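Local coordinates for protein GCN5-related N-acetyltransferase (Brucella abortus, PDB 7N1L) that probably transfers an acyl group, most likely acetyl from acetyl-CoA as in other GNAT-family enzymes, to an amine such as a protein N-terminus, at residues A[78-82]-A[83-87]; A[129-132]-A[133-136]; A[151-154]-A[155-158]. All blocks are in the same frame, centred on the assembly; numbering follows the deposited sequence.

How the contacts relate
The three contacts are local ones, strung along the chain inside the GNAT region, and they do not touch one another: their centres lie about 20 to 23 Å apart. Contact 1, mostly buried, is the turn end of the hairpin formed by strands 74-81 and 84-96, where backbone bonds and apolar residues dominate. Contact 2 is at the surface, in the short helix 132-135 that follows helix 120-129, and combines a few backbone bonds with charged groups and water. Contact 3, partly buried, lies within helix 150-158 and sets an aromatic ring and leucine against the sheet. Contacts 2 and 3 both also meet the second subunit.

Contact 1 (A[78-82]-A[83-87]); sequences GARVD and GNLVG
A beta hairpin closed by a type I' turn, Val-81 to Asn-84, carries this contact, with a classic beta bulge further along the ladder. At the turn Val-81 and Asn-84 form an antiparallel hydrogen-bonded pair: Val-81 N donates to Asn-84 O at 2.8 Å, and Asn-84 N returns a bond to Val-81 O at 3.0 Å, arriving well above that carbonyl's plane. A water closes a second path on the same oxygen, donating to Val-81 O at 2.6 Å and accepting from Asn-84 ND2. Asp-82 and Gly-83 make the two corners, both with positive phi, as a type I' turn requires.

At the bulge, Val-86 and Gly-87 both face Ala-79. Val-86 N reaches Ala-79 O at 2.9 Å in a nearly straight bond, whereas Gly-87 N adds a weak, bent one to the same oxygen. Val-81 and Val-86 cross at about a right angle, their CG2 methyls 3.7 Å apart. Arg-80 and Leu-85 form the non-hydrogen-bonded pair between these bonded sites. The arginine, extended from CG to NE, reaches across to the second strand; Leu-85 CB lies over one face of its guanidinium, offset toward the rim, and Arg-80 NH1 makes a weak bond to Gly-83 O near the guanidinium plane. With chi1 at -176°, Leu-85 extends its CG away from the backbone N and brings CD1 to 3.5 Å from Ala-79 O.

The stronger partner of the guanidinium is Glu-40 of helix 38-52, which forms a salt bridge with Arg-80 NH2. Leu-85 packs against Leu-44 of that helix, while Ala-79 meets Ile-120 and Leu-124 of helix 120-129; strand 28-32 bonds to the outer edge of 74-81.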
loop_
_atom_site.group_PDB
_atom_site.type_symbol
_atom_site.label_atom_id
_atom_site.label_comp_id
_atom_site.label_asym_id
_atom_site.label_seq_id
_atom_site.Cartn_x
_atom_site.Cartn_y
_atom_site.Cartn_z
ATOM N N GLY A 78 -17.574 -2.542 -6.238
ATOM C CA GLY A 78 -18.558 -3.545 -5.866
ATOM C C GLY A 78 -19.160 -4.250 -7.072
ATOM O O GLY A 78 -19.319 -3.664 -8.149
ATOM N N ALA A 79 -19.523 -5.518 -6.876
ATOM C CA ALA A 79 -20.160 -6.322 -7.906
ATOM C C ALA A 79 -21.557 -6.704 -7.444
ATOM O O ALA A 79 -21.727 -7.246 -6.348
ATOM C CB ALA A 79 -19.340 -7.576 -8.215
ATOM N N ARG A 80 -22.549 -6.417 -8.265
ATOM C CA ARG A 80 -23.940 -6.748 -7.949
ATOM C C ARG A 80 -24.469 -7.784 -8.930
ATOM O O ARG A 80 -24.156 -7.734 -10.120
ATOM C CB ARG A 80 -24.844 -5.505 -7.978
ATOM C CG ARG A 80 -24.480 -4.458 -6.933
ATOM C CD ARG A 80 -25.382 -3.210 -7.016
ATOM N NE ARG A 80 -25.179 -2.341 -5.862
ATOM C CZ ARG A 80 -25.726 -2.553 -4.674
ATOM N NH1 ARG A 80 -26.532 -3.575 -4.458
ATOM N NH2 ARG A 80 -25.439 -1.733 -3.671
ATOM N N VAL A 81 -25.236 -8.750 -8.417
ATOM C CA VAL A 81 -25.955 -9.723 -9.240
ATOM C C VAL A 81 -27.432 -9.711 -8.842
ATOM O O VAL A 81 -27.767 -9.941 -7.673
ATOM C CB VAL A 81 -25.346 -11.132 -9.098
ATOM C CG1 VAL A 81 -26.257 -12.212 -9.675
ATOM C CG2 VAL A 81 -23.942 -11.180 -9.764
ATOM N N ASP A 82 -28.316 -9.443 -9.812
ATOM C CA ASP A 82 -29.777 -9.361 -9.575
ATOM C C ASP A 82 -30.112 -8.423 -8.430
ATOM O O ASP A 82 -30.934 -8.745 -7.570
ATOM C CB ASP A 82 -30.401 -10.728 -9.303
ATOM C CG ASP A 82 -30.335 -11.626 -10.489
ATOM O OD1 ASP A 82 -30.673 -11.137 -11.589
ATOM O OD2 ASP A 82 -29.934 -12.803 -10.322
ATOM N N GLY A 83 -29.441 -7.275 -8.397
ATOM C CA GLY A 83 -29.644 -6.272 -7.375
ATOM C C GLY A 83 -28.885 -6.481 -6.079
ATOM O O GLY A 83 -28.759 -5.528 -5.294
ATOM N N ASN A 84 -28.343 -7.676 -5.833
ATOM C CA ASN A 84 -27.656 -7.975 -4.579
ATOM C C ASN A 84 -26.134 -7.830 -4.713
ATOM O O ASN A 84 -25.541 -8.304 -5.687
ATOM C CB ASN A 84 -28.033 -9.380 -4.115
ATOM C CG ASN A 84 -29.545 -9.525 -3.835
ATOM O OD1 ASN A 84 -30.146 -8.707 -3.128
ATOM N ND2 ASN A 84 -30.154 -10.552 -4.409
ATOM N N LEU A 85 -25.514 -7.173 -3.736
ATOM C CA LEU A 85 -24.063 -7.006 -3.699
ATOM C C LEU A 85 -23.410 -8.319 -3.294
ATOM O O LEU A 85 -23.633 -8.802 -2.178
ATOM C CB LEU A 85 -23.684 -5.897 -2.719
ATOM C CG LEU A 85 -22.184 -5.552 -2.667
ATOM C CD1 LEU A 85 -21.800 -4.727 -3.884
ATOM C CD2 LEU A 85 -21.795 -4.845 -1.370
ATOM N N VAL A 86 -22.599 -8.891 -4.190
ATOM C CA VAL A 86 -22.050 -10.242 -4.003
ATOM C C VAL A 86 -20.531 -10.334 -4.143
ATOM O O VAL A 86 -19.995 -11.447 -4.178
ATOM C CB VAL A 86 -22.713 -11.254 -4.955
ATOM C CG1 VAL A 86 -24.210 -11.321 -4.707
ATOM C CG2 VAL A 86 -22.396 -10.928 -6.402
ATOM N N GLY A 87 -19.839 -9.193 -4.293
ATOM C CA GLY A 87 -18.379 -9.156 -4.351
ATOM C C GLY A 87 -17.833 -7.756 -4.109
ATOM O O GLY A 87 -18.577 -6.775 -4.137
HETATM O O HOH W 1 -28.263 -12.087 -6.242
#

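Contact 2 (A[129-132]-A[133-136]); sequences ADKA and EERS
Lys-131, just ahead of the short, weakly bonded helix 132-135, meets Arg-135 at the helix's last turn; the helix follows helix 120-129 and ends in a Schellman motif with Ser-136 at positive phi. The tight part is the backbone. Arg-135 N donates to Lys-131 O at 2.9 Å, nearly in line with the carbonyl bond, and makes a weaker, bent bond to Ala-132 O. The same lysine oxygen is hemmed in by side chains: Arg-135 CG comes to 3.4 Å from Lys-131 O, and Glu-134 CB to 3.5 Å from it. Ahead of the helix, a type I turn from Ala-129 to Ala-132 is closed by its own backbone bond. Ala-129 and Ala-132 also pack on Phe-171 of the second subunit.

The looser side is a cluster of charged ends joined partly through water. Arg-135 bends at chi2 (-63°), which carries its guanidinium toward the glutamate beside it. Glu-134, extended beyond CG, answers with a salt bridge. One water accepts hydrogens from Lys-131 NZ and Arg-135 NH2; its approach to Glu-134 OE2 is too short to trust in detail. Lys-131 NZ stays 4.3 Å from Glu-134 OE2, beyond a salt bridge, so the lysine reaches the carboxylate's neighbourhood through water. A second water links Asp-130 O to Glu-134 N, supplying an acceptor to an amide in the first turn. The far end of the arginine turns inward to the sheet, where NH1 forms salt bridges with Glu-75 and Asp-93; the pair of acids would offset its positive charge. In the local salt bridge, Arg-135 NE donates to Glu-134 OE2 at 3.0 Å with an N-H...O angle of 169°, meeting the oxygen's anti lone pair almost exactly in the guanidinium plane.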
loop_
_atom_site.group_PDB
_atom_site.type_symbol
_atom_site.label_atom_id
_atom_site.label_comp_id
_atom_site.label_asym_id
_atom_site.label_seq_id
_atom_site.Cartn_x
_atom_site.Cartn_y
_atom_site.Cartn_z
ATOM N N ALA A 129 -8.279 -2.644 -13.630
ATOM C CA ALA A 129 -7.173 -2.473 -14.566
ATOM C C ALA A 129 -7.502 -1.448 -15.645
ATOM O O ALA A 129 -6.618 -0.701 -16.082
ATOM C CB ALA A 129 -6.806 -3.820 -15.192
ATOM N N ASP A 130 -8.766 -1.408 -16.099
ATOM C CA ASP A 130 -9.244 -0.471 -17.114
ATOM C C ASP A 130 -9.252 0.989 -16.646
ATOM O O ASP A 130 -9.431 1.897 -17.469
ATOM C CB ASP A 130 -10.668 -0.864 -17.558
ATOM C CG ASP A 130 -10.712 -2.184 -18.342
ATOM O OD1 ASP A 130 -9.645 -2.792 -18.613
ATOM O OD2 ASP A 130 -11.828 -2.624 -18.685
ATOM N N LYS A 131 -9.103 1.238 -15.356
ATOM C CA LYS A 131 -8.955 2.596 -14.860
ATOM C C LYS A 131 -7.529 3.116 -15.007
ATOM O O LYS A 131 -7.280 4.279 -14.680
ATOM C CB LYS A 131 -9.395 2.649 -13.402
ATOM C CG LYS A 131 -10.895 2.396 -13.215
ATOM C CD LYS A 131 -11.271 2.555 -11.763
ATOM C CE LYS A 131 -12.737 2.242 -11.510
ATOM N NZ LYS A 131 -13.690 3.156 -12.267
ATOM N N ALA A 132 -6.596 2.274 -15.470
ATOM C CA ALA A 132 -5.177 2.622 -15.490
ATOM C C ALA A 132 -4.905 3.944 -16.201
ATOM O O ALA A 132 -4.143 4.785 -15.703
ATOM C CB ALA A 132 -4.379 1.500 -16.155
ATOM N N GLU A 133 -5.492 4.129 -17.385
ATOM C CA GLU A 133 -5.282 5.360 -18.133
ATOM C C GLU A 133 -5.889 6.550 -17.407
ATOM O O GLU A 133 -5.257 7.601 -17.287
ATOM C CB GLU A 133 -5.896 5.241 -19.531
ATOM C CG GLU A 133 -5.403 6.308 -20.513
ATOM C CD GLU A 133 -6.289 6.480 -21.750
ATOM O OE1 GLU A 133 -7.527 6.657 -21.608
ATOM O OE2 GLU A 133 -5.734 6.453 -22.871
ATOM N N GLU A 134 -7.110 6.388 -16.899
ATOM C CA GLU A 134 -7.777 7.467 -16.178
ATOM C C GLU A 134 -6.940 7.929 -14.988
ATOM O O GLU A 134 -6.872 9.130 -14.696
ATOM C CB GLU A 134 -9.173 6.995 -15.743
ATOM C CG GLU A 134 -9.776 7.647 -14.515
ATOM C CD GLU A 134 -11.107 7.006 -14.061
ATOM O OE1 GLU A 134 -12.033 6.914 -14.890
ATOM O OE2 GLU A 134 -11.256 6.638 -12.872
ATOM N N ARG A 135 -6.270 6.995 -14.311
ATOM C CA ARG A 135 -5.559 7.312 -13.086
ATOM C C ARG A 135 -4.064 7.544 -13.273
ATOM O O ARG A 135 -3.396 7.867 -12.293
ATOM C CB ARG A 135 -5.765 6.194 -12.055
ATOM C CG ARG A 135 -7.230 5.902 -11.693
ATOM C CD ARG A 135 -7.944 7.100 -11.015
ATOM N NE ARG A 135 -9.291 6.726 -10.610
ATOM C CZ ARG A 135 -9.617 6.323 -9.389
ATOM N NH1 ARG A 135 -8.727 6.316 -8.399
ATOM N NH2 ARG A 135 -10.856 5.877 -9.160
ATOM N N SER A 136 -3.532 7.429 -14.498
ATOM C CA SER A 136 -2.075 7.449 -14.764
ATOM C C SER A 136 -1.337 6.388 -13.953
ATOM O O SER A 136 -0.307 6.653 -13.327
ATOM C CB SER A 136 -1.446 8.825 -14.520
ATOM O OG SER A 136 -1.876 9.749 -15.488
HETATM O O HOH W 2 -9.083 4.508 -17.756
HETATM O O HOH W 3 -12.866 5.863 -11.238
#

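Contact 3 (A[151-154]-A[155-158]); sequences GRKL and YEQI
Gly-151 and Tyr-155, one turn apart on helix 150-158, are joined first by the backbone: Tyr-155 N donates to Gly-151 O at 2.9 Å. Glu-156 N repeats the i to i-4 pattern on Arg-152 O at 3.1 Å. Toward the helix's end the pattern tightens, with Gln-157 N bonding to Leu-154 O at 3.0 Å and Ile-158 N reaching that oxygen only weakly.

The aromatic contact is with the glycine. Tyr-155 CG stands anti to its carbonyl carbon (chi1 -60°), turning the ring back toward the preceding turn, against Gly-151. Gly-151 O sits over one face, 3.0 Å above the plane and offset toward the rim, and Gly-151 CA makes a CH-pi contact with that ring.

Apolar packing follows from Leu-154. Its CD2 approaches Tyr-155 CE1 at 4.0 Å, while CG meets Ile-158 CD1 at 3.8 Å. Tyr-155 packs on strands 101-111 and 137-144, Leu-154 on strand 101-111 and helix 120-129, Ile-158 on that helix.

Of the charged pairs, Arg-152 and Glu-156 run side by side, but the carboxylate touches methylene: Glu-156 OE1 lies 3.8 Å from Arg-152 CG. Arg-152 NH1 instead bonds to Arg-146 O. Tyr-155 and Leu-154 thus make the sheet side aromatic and apolar, while Arg-152 and Glu-156 both pack on Tyr-167 of the second subunit, and attraction between their charged ends is probably modest.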
loop_
_atom_site.group_PDB
_atom_site.type_symbol
_atom_site.label_atom_id
_atom_site.label_comp_id
_atom_site.label_asym_id
_atom_site.label_seq_id
_atom_site.Cartn_x
_atom_site.Cartn_y
_atom_site.Cartn_z
ATOM N N GLY A 151 -7.726 -14.846 -3.328
ATOM C CA GLY A 151 -6.938 -13.826 -4.008
ATOM C C GLY A 151 -5.718 -14.422 -4.691
ATOM O O GLY A 151 -5.456 -14.170 -5.875
ATOM N N ARG A 152 -4.970 -15.252 -3.960
ATOM C CA ARG A 152 -3.785 -15.897 -4.532
ATOM C C ARG A 152 -4.133 -16.745 -5.748
ATOM O O ARG A 152 -3.447 -16.689 -6.780
ATOM C CB ARG A 152 -3.074 -16.765 -3.487
ATOM C CG ARG A 152 -1.945 -17.609 -4.110
ATOM C CD ARG A 152 -1.013 -18.275 -3.067
ATOM N NE ARG A 152 -1.650 -19.413 -2.415
ATOM C CZ ARG A 152 -2.323 -19.347 -1.272
ATOM N NH1 ARG A 152 -2.487 -18.191 -0.620
ATOM N NH2 ARG A 152 -2.857 -20.460 -0.776
ATOM N N LYS A 153 -5.177 -17.568 -5.637
ATOM C CA LYS A 153 -5.506 -18.455 -6.751
ATOM C C LYS A 153 -5.874 -17.662 -8.001
ATOM O O LYS A 153 -5.573 -18.091 -9.123
ATOM C CB LYS A 153 -6.634 -19.419 -6.348
ATOM C CG LYS A 153 -6.097 -20.611 -5.542
ATOM C CD LYS A 153 -7.155 -21.679 -5.279
ATOM C CE LYS A 153 -7.561 -22.436 -6.553
ATOM N NZ LYS A 153 -6.458 -23.308 -7.114
ATOM N N LEU A 154 -6.495 -16.499 -7.830
ATOM C CA LEU A 154 -6.802 -15.661 -8.981
ATOM C C LEU A 154 -5.545 -14.985 -9.519
ATOM O O LEU A 154 -5.263 -15.050 -10.723
ATOM C CB LEU A 154 -7.859 -14.624 -8.605
ATOM C CG LEU A 154 -8.093 -13.502 -9.624
ATOM C CD1 LEU A 154 -8.703 -14.063 -10.914
ATOM C CD2 LEU A 154 -8.972 -12.373 -9.016
ATOM N N TYR A 155 -4.769 -14.330 -8.637
ATOM C CA TYR A 155 -3.667 -13.490 -9.107
ATOM C C TYR A 155 -2.611 -14.295 -9.843
ATOM O O TYR A 155 -2.059 -13.838 -10.855
ATOM C CB TYR A 155 -3.025 -12.760 -7.933
ATOM C CG TYR A 155 -3.973 -11.857 -7.185
ATOM C CD1 TYR A 155 -5.128 -11.338 -7.800
ATOM C CD2 TYR A 155 -3.752 -11.554 -5.849
ATOM C CE1 TYR A 155 -6.002 -10.494 -7.085
ATOM C CE2 TYR A 155 -4.605 -10.749 -5.155
ATOM C CZ TYR A 155 -5.736 -10.213 -5.762
ATOM O OH TYR A 155 -6.564 -9.379 -4.996
ATOM N N GLU A 156 -2.312 -15.494 -9.363
ATOM C CA GLU A 156 -1.219 -16.205 -10.014
ATOM C C GLU A 156 -1.584 -16.605 -11.430
ATOM O O GLU A 156 -0.683 -16.850 -12.225
ATOM C CB GLU A 156 -0.717 -17.395 -9.157
ATOM C CG GLU A 156 -1.769 -18.386 -8.752
ATOM C CD GLU A 156 -1.314 -19.396 -7.689
ATOM O OE1 GLU A 156 -0.223 -19.233 -7.075
ATOM O OE2 GLU A 156 -2.066 -20.374 -7.483
ATOM N N GLN A 157 -2.868 -16.607 -11.781
ATOM C CA GLN A 157 -3.261 -16.892 -13.156
ATOM C C GLN A 157 -3.328 -15.654 -14.030
ATOM O O GLN A 157 -3.246 -15.779 -15.253
ATOM C CB GLN A 157 -4.660 -17.538 -13.227
ATOM C CG GLN A 157 -4.834 -18.812 -12.464
ATOM C CD GLN A 157 -3.832 -19.837 -12.888
ATOM O OE1 GLN A 157 -3.539 -19.967 -14.069
ATOM N NE2 GLN A 157 -3.288 -20.569 -11.927
ATOM N N ILE A 158 -3.512 -14.471 -13.453
ATOM C CA ILE A 158 -3.770 -13.277 -14.248
ATOM C C ILE A 158 -2.691 -12.216 -14.118
ATOM O O ILE A 158 -2.794 -11.186 -14.783
ATOM C CB ILE A 158 -5.143 -12.667 -13.901
ATOM C CG1 ILE A 158 -5.113 -12.068 -12.503
ATOM C CG2 ILE A 158 -6.258 -13.727 -14.017
ATOM C CD1 ILE A 158 -6.373 -11.315 -12.172
#